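Malonyl CoA-acyl carrier protein transacylase (Bartonella henselae, PDB 3QAT) probably transfers the malonyl group from malonyl-CoA to acyl carrier protein, a loading step of fatty acid biosynthesis. Local coordinates at residues L61-Q66 and R123-Q128; A117-I122 and N216-A221; G6-F11 and N276-I281; K92-H97 and V232-N237; M21-T26 and I50-P55. One frame throughout, in Å; residues are numbered along the deposited sequence.

Contact 1 of 5, residues L61-Q66 and R123-Q128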
# COMPACT_ATOMS: atom_id res chain seq x y z
N LEU A 61 -1.80 -10.50 10.10
CA LEU A 61 -0.93 -11.39 9.29
C LEU A 61 -1.04 -10.92 7.84
O LEU A 61 -2.14 -10.72 7.31
CB LEU A 61 -1.41 -12.82 9.39
CG LEU A 61 -1.23 -13.46 10.77
CD1 LEU A 61 -1.88 -14.82 10.69
CD2 LEU A 61 0.25 -13.56 11.10
N THR A 62 0.12 -10.75 7.21
CA THR A 62 0.12 -10.12 5.87
C THR A 62 -0.69 -10.92 4.81
O THR A 62 -1.32 -10.31 3.94
CB THR A 62 1.55 -9.77 5.43
OG1 THR A 62 1.51 -8.85 4.32
CG2 THR A 62 2.32 -11.03 5.11
N ALA A 63 -0.76 -12.25 4.95
CA ALA A 63 -1.59 -13.05 4.04
C ALA A 63 -3.08 -12.74 4.16
O ALA A 63 -3.84 -13.00 3.23
CB ALA A 63 -1.34 -14.54 4.25
N ASN A 64 -3.48 -12.17 5.31
CA ASN A 64 -4.85 -11.68 5.50
C ASN A 64 -5.01 -10.19 5.21
O ASN A 64 -5.95 -9.79 4.49
CB ASN A 64 -5.34 -12.05 6.90
CG ASN A 64 -5.45 -13.54 7.06
OD1 ASN A 64 -5.68 -14.27 6.08
ND2 ASN A 64 -5.24 -14.02 8.28
N ALA A 65 -4.10 -9.39 5.76
CA ALA A 65 -4.21 -7.94 5.65
C ALA A 65 -4.18 -7.48 4.19
O ALA A 65 -4.84 -6.51 3.84
CB ALA A 65 -3.08 -7.27 6.43
N GLN A 66 -3.39 -8.15 3.34
CA GLN A 66 -3.27 -7.66 1.95
C GLN A 66 -4.60 -7.81 1.17
O GLN A 66 -5.12 -6.81 0.70
CB GLN A 66 -2.10 -8.31 1.21
CG GLN A 66 -0.75 -7.96 1.85
CD GLN A 66 0.43 -8.29 0.93
OE1 GLN A 66 0.36 -8.10 -0.29
NE2 GLN A 66 1.54 -8.77 1.52
N ARG A 123 0.93 -12.97 -2.67
CA ARG A 123 1.95 -12.02 -2.27
C ARG A 123 2.21 -12.11 -0.75
O ARG A 123 3.36 -12.21 -0.31
CB ARG A 123 1.49 -10.60 -2.65
CG ARG A 123 2.60 -9.55 -2.59
CD ARG A 123 2.09 -8.26 -3.25
NE ARG A 123 3.08 -7.15 -3.24
CZ ARG A 123 3.20 -6.26 -2.25
NH1 ARG A 123 2.47 -6.37 -1.12
NH2 ARG A 123 4.10 -5.27 -2.34
N GLY A 124 1.13 -12.12 0.02
CA GLY A 124 1.23 -12.19 1.49
C GLY A 124 1.85 -13.52 1.93
O GLY A 124 2.73 -13.54 2.77
N ASN A 125 1.39 -14.62 1.33
CA ASN A 125 1.97 -15.93 1.66
C ASN A 125 3.48 -15.95 1.37
O ASN A 125 4.28 -16.46 2.21
CB ASN A 125 1.28 -17.05 0.88
CG ASN A 125 -0.06 -17.49 1.48
OD1 ASN A 125 -0.36 -17.22 2.64
ND2 ASN A 125 -0.85 -18.18 0.68
N ALA A 126 3.87 -15.43 0.21
CA ALA A 126 5.27 -15.51 -0.23
C ALA A 126 6.15 -14.61 0.62
O ALA A 126 7.28 -14.98 0.97
CB ALA A 126 5.42 -15.15 -1.70
N MET A 127 5.61 -13.45 0.99
CA MET A 127 6.35 -12.53 1.89
C MET A 127 6.53 -13.10 3.31
O MET A 127 7.64 -13.01 3.86
CB MET A 127 5.65 -11.19 1.92
CG MET A 127 5.85 -10.45 0.63
SD MET A 127 4.97 -8.88 0.64
CE MET A 127 5.59 -8.24 -0.83
N GLN A 128 5.48 -13.69 3.87
CA GLN A 128 5.54 -14.28 5.22
C GLN A 128 6.63 -15.36 5.24
O GLN A 128 7.32 -15.53 6.26
CB GLN A 128 4.17 -14.85 5.64
CG GLN A 128 4.08 -15.38 7.12
CD GLN A 128 3.90 -14.28 8.18
OE1 GLN A 128 4.60 -14.28 9.21
NE2 GLN A 128 2.97 -13.35 7.95
O HOH W 1 0.79 -14.01 6.73
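The first turn of helix 62-82 and the segment 123-128 run nearly antiparallel, their axes 7.7 Å apart at 152°, and touch backbone to backbone where A63 CA lies 3.9 Å from G124 CA. G124, having no side chain, lets the two backbones meet directly here. Beside it, Q66 carries most of the polar chemistry. Its OE1 accepts from R123 NH1 at 2.9 Å; the donor stands 52° above the carbonyl plane of Q66, whereas the oxygen lies in the guanidinium plane, the two flat groups being turned 76° against each other. The amide is fixed from its other end too, because NE2 donates in plane to T62 OG1 at 2.8 Å and makes a weak bond to M127 SD at 3.5 Å. R123 reaches past the glycine on an extended chain, and its NH2 bonds Q256 and S98, the serine of a GxSxG sequence consistent with the nucleophile elbow of this transferase family. M127 CE lies over one face of the guanidinium, 3.4 Å above its plane and over its centre. Nearer the solvent, a water accepts from A63 N at 2.9 Å and from Q128 NE2, while T62 CG2 packs against G124 O.

Contact 2 of 5, residues A117-I122 and N216-A221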
# COMPACT_ATOMS: atom_id res chain seq x y z
N ALA A 117 -7.59 -10.42 -5.59
CA ALA A 117 -7.61 -11.13 -4.30
C ALA A 117 -6.58 -12.26 -4.26
O ALA A 117 -5.82 -12.38 -3.30
CB ALA A 117 -9.01 -11.67 -4.00
N ARG A 118 -6.54 -13.06 -5.31
CA ARG A 118 -5.63 -14.18 -5.35
C ARG A 118 -4.18 -13.73 -5.43
O ARG A 118 -3.32 -14.31 -4.78
CB ARG A 118 -6.00 -15.12 -6.51
CG ARG A 118 -7.32 -15.86 -6.30
CD ARG A 118 -7.71 -16.60 -7.55
NE ARG A 118 -8.94 -17.34 -7.31
CZ ARG A 118 -9.66 -17.91 -8.26
NH1 ARG A 118 -9.30 -17.81 -9.54
NH2 ARG A 118 -10.76 -18.58 -7.92
N LEU A 119 -3.92 -12.69 -6.21
CA LEU A 119 -2.55 -12.17 -6.31
C LEU A 119 -2.07 -11.70 -4.94
O LEU A 119 -0.92 -11.94 -4.59
CB LEU A 119 -2.43 -11.00 -7.31
CG LEU A 119 -2.50 -11.37 -8.80
CD1 LEU A 119 -2.76 -10.09 -9.59
CD2 LEU A 119 -1.19 -12.04 -9.26
N LEU A 120 -2.95 -11.03 -4.18
CA LEU A 120 -2.55 -10.50 -2.86
C LEU A 120 -2.37 -11.59 -1.81
O LEU A 120 -1.50 -11.49 -0.95
CB LEU A 120 -3.50 -9.40 -2.38
CG LEU A 120 -3.34 -8.12 -3.22
CD1 LEU A 120 -4.45 -7.18 -2.80
CD2 LEU A 120 -1.95 -7.49 -2.99
N ARG A 121 -3.16 -12.66 -1.92
CA ARG A 121 -2.95 -13.82 -1.07
C ARG A 121 -1.59 -14.50 -1.39
O ARG A 121 -0.83 -14.84 -0.48
CB ARG A 121 -4.15 -14.76 -1.17
CG ARG A 121 -3.98 -16.14 -0.54
CD ARG A 121 -3.58 -16.12 0.93
NE ARG A 121 -4.47 -15.33 1.81
CZ ARG A 121 -5.63 -15.77 2.31
NH1 ARG A 121 -6.15 -16.94 1.94
NH2 ARG A 121 -6.29 -14.99 3.17
N ILE A 122 -1.29 -14.64 -2.68
CA ILE A 122 0.02 -15.19 -3.10
C ILE A 122 1.14 -14.28 -2.58
O ILE A 122 2.17 -14.77 -2.06
CB ILE A 122 0.07 -15.33 -4.65
CG1 ILE A 122 -0.81 -16.51 -5.06
CG2 ILE A 122 1.53 -15.52 -5.13
CD1 ILE A 122 -1.17 -16.50 -6.57
N ASN A 216 10.19 -13.47 -6.86
CA ASN A 216 10.11 -14.57 -7.83
C ASN A 216 8.70 -15.17 -7.89
O ASN A 216 8.18 -15.45 -8.98
CB ASN A 216 11.13 -15.65 -7.49
CG ASN A 216 12.56 -15.14 -7.57
OD1 ASN A 216 12.84 -14.11 -8.19
ND2 ASN A 216 13.48 -15.89 -6.95
N ALA A 217 8.08 -15.36 -6.72
CA ALA A 217 6.70 -15.86 -6.65
C ALA A 217 5.72 -14.91 -7.36
O ALA A 217 4.81 -15.36 -8.08
CB ALA A 217 6.26 -16.13 -5.19
N MET A 218 5.91 -13.61 -7.19
CA MET A 218 5.02 -12.65 -7.84
C MET A 218 5.23 -12.59 -9.35
O MET A 218 4.28 -12.41 -10.11
CB MET A 218 5.15 -11.24 -7.25
CG MET A 218 4.58 -11.10 -5.82
SD MET A 218 2.94 -11.83 -5.61
CE MET A 218 1.92 -10.92 -6.78
N LYS A 219 6.48 -12.76 -9.79
CA LYS A 219 6.79 -12.83 -11.22
C LYS A 219 5.97 -13.96 -11.84
O LYS A 219 5.29 -13.74 -12.84
CB LYS A 219 8.28 -13.03 -11.45
N ASN A 220 6.00 -15.14 -11.24
CA ASN A 220 5.27 -16.28 -11.81
C ASN A 220 3.76 -16.08 -11.78
O ASN A 220 3.05 -16.40 -12.75
CB ASN A 220 5.68 -17.57 -11.10
CG ASN A 220 7.07 -18.03 -11.52
OD1 ASN A 220 7.54 -17.69 -12.60
ND2 ASN A 220 7.74 -18.77 -10.64
N ALA A 221 3.25 -15.51 -10.69
CA ALA A 221 1.81 -15.27 -10.61
C ALA A 221 1.34 -14.21 -11.60
O ALA A 221 0.27 -14.35 -12.21
CB ALA A 221 1.40 -14.89 -9.17
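M218 reaches across from helix 212-224 to meet L119 and I122 of helix 113-129. The segment axes stay 10.3 Å apart at their closest, a gap that the long methionine chain spans. From CB the chain starts with CG anti to the carbonyl carbon, and CB and CG span the first part of the gap. A bend at chi2 (-47°) brings SD to I122 CG2 at 4.0 Å, equally far from L119 O. A second bend at chi3 (-60°) sets the methyl CE 3.7 Å from L119 O and 4.1 Å from L119 CD2. The thioether thus touches both a backbone carbonyl and two aliphatic branches one turn apart.

The segments run nearly antiparallel, at 159°. Along the sequence, the chain between the two helices forms strands 136-142, 162-169, 172-176 and 196-200, whose order and antiparallel pairing fit the ferredoxin-like subdomain of this transferase family. Helix 113-129 leads into that subdomain and helix 212-224 follows it.

A221 supplies the second apolar point. Its short CB points toward the partner helix and sits between two branches, 3.9 Å from L119 CD2 and 4.0 Å from I122 CD1. Of the two helix 113-129 residues, L119 is buried while I122 is exposed, which makes the I122 edge the one nearer solvent. On the inner side M218 also touches Y102 of helix 100-107 and R123, and A217, one residue before it, packs on A126.

Contact 3 of 5, residues G6-F11 and N276-I281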
# COMPACT_ATOMS: atom_id res chain seq x y z
N GLY A 6 -7.26 18.86 -10.61
CA GLY A 6 -7.65 17.46 -10.64
C GLY A 6 -7.52 16.67 -9.35
O GLY A 6 -7.19 17.21 -8.29
N ALA A 7 -7.81 15.38 -9.46
CA ALA A 7 -7.85 14.49 -8.30
C ALA A 7 -7.03 13.25 -8.58
O ALA A 7 -6.89 12.81 -9.73
CB ALA A 7 -9.30 14.09 -8.02
N ALA A 8 -6.47 12.70 -7.51
CA ALA A 8 -5.85 11.39 -7.58
C ALA A 8 -6.48 10.52 -6.51
O ALA A 8 -6.88 11.02 -5.45
CB ALA A 8 -4.34 11.49 -7.37
N PHE A 9 -6.57 9.23 -6.80
CA PHE A 9 -7.01 8.25 -5.78
C PHE A 9 -5.78 7.49 -5.28
O PHE A 9 -5.01 6.93 -6.09
CB PHE A 9 -8.00 7.25 -6.40
CG PHE A 9 -9.43 7.72 -6.49
CD1 PHE A 9 -9.79 9.07 -6.29
CD2 PHE A 9 -10.43 6.80 -6.80
CE1 PHE A 9 -11.12 9.47 -6.38
CE2 PHE A 9 -11.77 7.19 -6.91
CZ PHE A 9 -12.13 8.53 -6.70
N THR A 10 -5.62 7.42 -3.96
CA THR A 10 -4.50 6.70 -3.35
C THR A 10 -5.06 5.60 -2.46
O THR A 10 -6.14 5.75 -1.87
CB THR A 10 -3.56 7.62 -2.53
OG1 THR A 10 -4.27 8.19 -1.43
CG2 THR A 10 -2.98 8.75 -3.41
N PHE A 11 -4.34 4.48 -2.40
CA PHE A 11 -4.85 3.27 -1.76
C PHE A 11 -3.92 2.81 -0.67
O PHE A 11 -2.73 2.61 -0.91
CB PHE A 11 -5.03 2.18 -2.85
CG PHE A 11 -6.10 2.52 -3.86
CD1 PHE A 11 -5.84 3.40 -4.92
CD2 PHE A 11 -7.39 2.01 -3.71
CE1 PHE A 11 -6.86 3.72 -5.85
CE2 PHE A 11 -8.41 2.33 -4.62
CZ PHE A 11 -8.15 3.19 -5.69
N ASN A 276 -4.80 18.72 -7.25
CA ASN A 276 -4.89 19.46 -5.99
C ASN A 276 -5.66 18.75 -4.86
O ASN A 276 -5.73 19.27 -3.75
CB ASN A 276 -5.37 20.92 -6.19
CG ASN A 276 -6.84 21.04 -6.67
OD1 ASN A 276 -7.31 22.18 -6.89
ND2 ASN A 276 -7.55 19.92 -6.85
N THR A 277 -6.22 17.58 -5.16
CA THR A 277 -7.00 16.85 -4.17
C THR A 277 -6.57 15.39 -4.18
O THR A 277 -6.62 14.75 -5.22
CB THR A 277 -8.53 16.94 -4.43
OG1 THR A 277 -8.93 18.32 -4.47
CG2 THR A 277 -9.31 16.27 -3.30
N LEU A 278 -6.15 14.90 -3.02
CA LEU A 278 -5.73 13.50 -2.90
C LEU A 278 -6.73 12.77 -2.05
O LEU A 278 -6.89 13.11 -0.87
CB LEU A 278 -4.37 13.43 -2.20
CG LEU A 278 -3.15 14.02 -2.89
CD1 LEU A 278 -2.05 14.19 -1.85
CD2 LEU A 278 -2.67 13.11 -4.00
N PHE A 279 -7.38 11.76 -2.62
CA PHE A 279 -8.36 10.96 -1.89
C PHE A 279 -7.66 9.68 -1.43
O PHE A 279 -6.88 9.12 -2.19
CB PHE A 279 -9.53 10.59 -2.79
CG PHE A 279 -10.40 11.75 -3.16
CD1 PHE A 279 -11.37 12.22 -2.28
CD2 PHE A 279 -10.25 12.36 -4.40
CE1 PHE A 279 -12.20 13.29 -2.65
CE2 PHE A 279 -11.06 13.42 -4.77
CZ PHE A 279 -12.04 13.87 -3.90
N GLU A 280 -7.91 9.29 -0.19
CA GLU A 280 -7.48 7.99 0.37
C GLU A 280 -8.71 7.06 0.38
O GLU A 280 -9.67 7.28 1.13
CB GLU A 280 -6.93 8.20 1.79
CG GLU A 280 -6.50 6.87 2.45
CD GLU A 280 -5.69 7.07 3.74
OE1 GLU A 280 -5.77 8.18 4.34
OE2 GLU A 280 -4.94 6.11 4.09
N ILE A 281 -8.64 6.01 -0.44
CA ILE A 281 -9.80 5.16 -0.68
C ILE A 281 -9.70 3.90 0.15
O ILE A 281 -8.80 3.10 -0.07
CB ILE A 281 -9.85 4.75 -2.19
CG1 ILE A 281 -9.85 5.97 -3.13
CG2 ILE A 281 -11.08 3.86 -2.45
CD1 ILE A 281 -11.04 6.93 -2.91
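G6-F11 and N276-I281 are neighbouring parallel strands; the axes of the two segments approach to 4.7 Å, with directions 32° apart, and they pair residue for residue from A7 with T277 to T10 with E280. Backbone hydrogen bonds form the usual parallel ladder: A8 N gives to T277 O, F279 N to A8 O at 3.0 Å in an almost straight bond, T10 N to F279 O, and I281 N to T10 O. At the start, G6 O accepts from both N276 N and T277 N. F279 O is also gripped twice, since T10 OG1 donates to it at 2.9 Å from above the carbonyl plane; chi1 of T10 sets the hydroxyl between backbone N and carbonyl carbon, facing the neighbouring strand.

CH-pi contacts centre on I281. Its CD1 stands over the middle of the F9 ring, 3.9 Å from the centroid and 8° off the normal, while its CB lies off-centre over the F11 ring, 3.7 Å from F11 CE2.

The aromatic pair F9 and F279 meets obliquely, with planes at 80° and F9 CE1 3.6 Å from F279 CD2. Apolar contacts complete this face: A7 CB touches the edge of the F279 ring, 3.8 Å from CE2, and T277 CG2 covers one of that ring's faces.

In the four-stranded parallel sheet these are the two inner strands, between 93-96 and 299-303. Helix 62-82 packs on F9, F11 and I281, helix 306-316 on A7 and F279, and on the other face E280 bonds L287 and T288 of helix 286-294.

Contact 4 of 5, residues K92-H97 and V232-N237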
# COMPACT_ATOMS: atom_id res chain seq x y z
N LYS A 92 -7.38 11.66 -12.32
CA LYS A 92 -6.21 11.83 -13.16
C LYS A 92 -5.21 10.66 -13.04
O LYS A 92 -4.69 10.18 -14.06
CB LYS A 92 -5.52 13.17 -12.85
CG LYS A 92 -4.62 13.66 -13.95
CD LYS A 92 -4.24 15.15 -13.75
CE LYS A 92 -3.66 15.79 -15.02
NZ LYS A 92 -2.16 15.70 -15.17
N PHE A 93 -4.92 10.24 -11.80
CA PHE A 93 -3.94 9.20 -11.54
C PHE A 93 -4.39 8.33 -10.38
O PHE A 93 -5.16 8.80 -9.53
CB PHE A 93 -2.59 9.80 -11.14
CG PHE A 93 -2.04 10.83 -12.12
CD1 PHE A 93 -1.66 10.45 -13.40
CD2 PHE A 93 -1.90 12.16 -11.73
CE1 PHE A 93 -1.15 11.41 -14.31
CE2 PHE A 93 -1.39 13.12 -12.62
CZ PHE A 93 -1.02 12.73 -13.91
N VAL A 94 -3.88 7.10 -10.36
CA VAL A 94 -4.00 6.23 -9.16
C VAL A 94 -2.64 5.87 -8.64
O VAL A 94 -1.68 5.85 -9.40
CB VAL A 94 -4.86 4.95 -9.41
CG1 VAL A 94 -6.31 5.34 -9.73
CG2 VAL A 94 -4.25 4.08 -10.51
N ALA A 95 -2.55 5.61 -7.34
CA ALA A 95 -1.32 5.16 -6.72
C ALA A 95 -1.69 4.44 -5.43
O ALA A 95 -2.74 4.70 -4.86
CB ALA A 95 -0.40 6.35 -6.40
N GLY A 96 -0.83 3.53 -4.99
CA GLY A 96 -1.13 2.88 -3.70
C GLY A 96 0.14 2.47 -3.01
O GLY A 96 1.18 2.26 -3.64
N HIS A 97 0.05 2.36 -1.68
CA HIS A 97 1.23 2.06 -0.90
C HIS A 97 1.44 0.54 -0.82
O HIS A 97 0.75 -0.15 -0.08
CB HIS A 97 1.10 2.72 0.48
CG HIS A 97 2.41 2.93 1.18
ND1 HIS A 97 3.12 1.89 1.72
CD2 HIS A 97 3.09 4.07 1.46
CE1 HIS A 97 4.22 2.38 2.29
NE2 HIS A 97 4.23 3.69 2.15
N VAL A 232 -6.63 4.81 -16.17
CA VAL A 232 -5.84 6.01 -15.84
C VAL A 232 -4.49 5.52 -15.33
O VAL A 232 -4.42 4.39 -14.84
CB VAL A 232 -6.54 6.97 -14.85
CG1 VAL A 232 -7.94 7.34 -15.34
CG2 VAL A 232 -6.61 6.40 -13.45
N PRO A 233 -3.42 6.33 -15.45
CA PRO A 233 -2.10 5.77 -15.14
C PRO A 233 -1.88 5.50 -13.66
O PRO A 233 -2.43 6.21 -12.80
CB PRO A 233 -1.13 6.88 -15.60
CG PRO A 233 -1.90 7.72 -16.56
CD PRO A 233 -3.32 7.68 -16.06
N LEU A 234 -1.06 4.49 -13.42
CA LEU A 234 -0.57 4.22 -12.07
C LEU A 234 0.75 4.95 -11.81
O LEU A 234 1.71 4.80 -12.59
CB LEU A 234 -0.35 2.71 -11.96
CG LEU A 234 0.26 2.25 -10.62
CD1 LEU A 234 -0.81 2.20 -9.52
CD2 LEU A 234 1.00 0.91 -10.78
N ILE A 235 0.84 5.69 -10.70
CA ILE A 235 2.13 6.28 -10.35
C ILE A 235 2.86 5.22 -9.49
O ILE A 235 2.59 5.10 -8.29
CB ILE A 235 2.00 7.61 -9.57
CG1 ILE A 235 1.00 8.55 -10.25
CG2 ILE A 235 3.40 8.27 -9.40
CD1 ILE A 235 1.28 8.83 -11.76
N ALA A 236 3.73 4.44 -10.11
CA ALA A 236 4.30 3.25 -9.48
C ALA A 236 5.26 3.60 -8.36
O ALA A 236 6.02 4.56 -8.44
CB ALA A 236 5.00 2.35 -10.52
N ASN A 237 5.26 2.76 -7.32
CA ASN A 237 6.13 2.96 -6.17
C ASN A 237 7.63 3.00 -6.54
O ASN A 237 8.40 3.67 -5.85
CB ASN A 237 5.98 1.80 -5.16
CG ASN A 237 4.67 1.78 -4.38
OD1 ASN A 237 4.45 0.81 -3.66
ND2 ASN A 237 3.86 2.83 -4.42
O HOH W 2 1.31 3.06 -6.88
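V94 and I235 hold the strand 93-96 to the short strand 234-235, the two segments running in directions 29° apart. V94 N gives its hydrogen to P233 O at 3.0 Å, almost straight at 176°, and V94 O receives I235 N at 2.8 Å, so both backbone polar atoms of V94 are satisfied across this single bridge. Farther on the backbones part and other groups take over. A water accepts from G96 N at 2.9 Å and lies 2.8 Å from I235 O, to which it may donate. G96 O is met by a side chain, N237 ND2, at 2.8 Å, the donor tilted 24° from the carbonyl plane. The other end of that amide is engaged too: N237 OD1 accepts from S98 N and Q256 NE2, which fixes its rotation. V232 O, by contrast, is buried with no partner in the model. Apolar branches close the remaining seam, V94 CG1 against V232 CG2 at 3.9 Å and F93 CD1 against I235 CD1 at 3.7 Å. Strand 93-96 ends at G96, the first glycine of a GxSxG sequence followed by helix 100-107; this strand-turn-helix is consistent with a nucleophile elbow at S98, whose backbone N is held by N237.

Contact 5 of 5, residues M21-T26 and I50-P55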
# COMPACT_ATOMS: atom_id res chain seq x y z
N MET A 21 -13.43 -3.06 9.78
CA MET A 21 -13.36 -2.26 8.58
C MET A 21 -14.29 -2.83 7.49
O MET A 21 -14.38 -4.06 7.30
CB MET A 21 -11.91 -2.14 8.08
CG MET A 21 -11.29 -3.45 7.65
SD MET A 21 -9.57 -3.12 7.14
CE MET A 21 -9.09 -4.75 6.54
N GLY A 22 -15.01 -1.93 6.83
CA GLY A 22 -15.91 -2.32 5.76
C GLY A 22 -17.27 -2.87 6.19
O GLY A 22 -18.14 -2.96 5.34
N LYS A 23 -17.47 -3.21 7.47
CA LYS A 23 -18.69 -3.92 7.88
C LYS A 23 -19.92 -3.03 7.70
O LYS A 23 -20.91 -3.44 7.08
CB LYS A 23 -18.61 -4.43 9.33
CG LYS A 23 -19.88 -5.13 9.86
CD LYS A 23 -20.14 -6.43 9.12
CE LYS A 23 -21.50 -7.01 9.44
NZ LYS A 23 -21.68 -8.31 8.73
N VAL A 24 -19.83 -1.80 8.20
CA VAL A 24 -20.95 -0.85 8.04
C VAL A 24 -21.29 -0.59 6.57
O VAL A 24 -22.47 -0.56 6.18
CB VAL A 24 -20.69 0.47 8.81
CG1 VAL A 24 -21.76 1.54 8.46
CG2 VAL A 24 -20.64 0.18 10.31
N LEU A 25 -20.26 -0.44 5.74
CA LEU A 25 -20.46 -0.20 4.32
C LEU A 25 -21.20 -1.39 3.68
O LEU A 25 -22.09 -1.17 2.85
CB LEU A 25 -19.13 0.08 3.61
CG LEU A 25 -19.25 0.90 2.32
CD1 LEU A 25 -19.65 2.36 2.64
CD2 LEU A 25 -17.94 0.86 1.52
N THR A 26 -20.87 -2.62 4.07
CA THR A 26 -21.57 -3.80 3.55
C THR A 26 -23.04 -3.86 3.97
O THR A 26 -23.86 -4.41 3.23
CB THR A 26 -20.91 -5.16 3.90
OG1 THR A 26 -21.01 -5.41 5.30
CG2 THR A 26 -19.47 -5.21 3.47
N ILE A 50 -12.69 -12.70 9.60
CA ILE A 50 -11.48 -12.16 10.22
C ILE A 50 -11.48 -10.63 10.10
O ILE A 50 -11.16 -9.92 11.05
CB ILE A 50 -10.23 -12.77 9.57
CG1 ILE A 50 -10.16 -14.28 9.85
CG2 ILE A 50 -8.94 -12.05 10.03
CD1 ILE A 50 -9.15 -15.02 8.91
N ILE A 51 -11.83 -10.12 8.91
CA ILE A 51 -11.95 -8.68 8.73
C ILE A 51 -12.91 -8.04 9.74
O ILE A 51 -12.56 -7.04 10.37
CB ILE A 51 -12.38 -8.33 7.30
CG1 ILE A 51 -11.40 -8.96 6.30
CG2 ILE A 51 -12.48 -6.81 7.11
CD1 ILE A 51 -11.73 -8.66 4.80
N PHE A 52 -14.09 -8.63 9.91
CA PHE A 52 -15.13 -7.98 10.71
C PHE A 52 -15.02 -8.23 12.22
O PHE A 52 -15.47 -7.39 13.00
CB PHE A 52 -16.53 -8.39 10.23
CG PHE A 52 -16.81 -8.06 8.76
CD1 PHE A 52 -16.20 -6.98 8.11
CD2 PHE A 52 -17.76 -8.81 8.07
CE1 PHE A 52 -16.49 -6.69 6.76
CE2 PHE A 52 -18.06 -8.54 6.74
CZ PHE A 52 -17.43 -7.47 6.08
N GLU A 53 -14.41 -9.34 12.62
CA GLU A 53 -14.38 -9.73 14.03
C GLU A 53 -13.00 -10.06 14.60
O GLU A 53 -12.86 -10.31 15.81
CB GLU A 53 -15.30 -10.92 14.25
CG GLU A 53 -16.76 -10.66 13.98
CD GLU A 53 -17.63 -11.85 14.32
OE1 GLU A 53 -17.66 -12.27 15.50
OE2 GLU A 53 -18.30 -12.38 13.41
N GLY A 54 -11.97 -10.04 13.75
CA GLY A 54 -10.62 -10.33 14.23
C GLY A 54 -10.39 -11.81 14.47
O GLY A 54 -11.07 -12.65 13.87
N PRO A 55 -9.46 -12.16 15.38
CA PRO A 55 -8.67 -11.26 16.24
C PRO A 55 -7.76 -10.35 15.43
O PRO A 55 -7.45 -10.63 14.27
CB PRO A 55 -7.83 -12.23 17.08
CG PRO A 55 -8.57 -13.53 17.04
CD PRO A 55 -9.20 -13.58 15.69
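F52 presents one face of its ring to the aliphatic part of K23, with the CA atoms of the two residues 6.1 Å apart. The lysine crosses the phenylalanine at about a right angle: its chain leaves with CG anti to the backbone N (chi1 177°) and bends at chi2 (66°), which brings CD over one face of the ring. CD lies 3.7 Å from the centroid and 18° off the normal, a CH-pi contact, and K23 CB adds a touch at F52 CD1.

M21 addresses the same ring differently. Its carbonyl O sits at the ring edge, in the plane, 3.4 Å from F52 CE1, so the partly positive ring hydrogens probably face the oxygen. The same oxygen is close to I51 CG2, at 3.3 Å, and that methyl also packs on M21 CG at 3.6 Å, with the side chains of M21 and I51 crossing at about a right angle. T26 and F52 approach from opposite directions, T26 CG2 reaching F52 CZ at 4.0 Å; the threonine hydroxyl is turned back to its own helix, OG1 donating to K23 O at 2.7 Å. G22, with positive phi, is the N-cap of helix 23-28 and lets the chain turn between M21 and K23.

The contact joins the start of helix 23-28 to the end of helix 47-53, and a backbone hydrogen bond also links I51 with G20. Helix 62-82 packs against both segments, M21 touching A68 and V72 and I51 touching A68, while F36 of helix 30-43 meets F52, I51 and T26.

Contacts 3 and 4 are the buried ones and share a sheet: strands 6-11 and 93-96 are neighbours, probably hydrogen-bonded through A7 O to K92 N and F11 O to H97 N. Contact 3 is a regular strand pair, while contact 4 has a single bridge continued by a water and a side-chain amide. Contacts 1, 2 and 5 are partly buried helix packing. Contacts 1 and 2 use successive turns of helix 113-129 and touch, A63 O meeting R121 NE, yet contact 1 is close and polar round a glycine, whereas contact 2 is wide and apolar. Contact 5, farthest from the chain centre, relies on ring and methyl contacts. Contacts 1 and 4 approach S98 through R123 and N237.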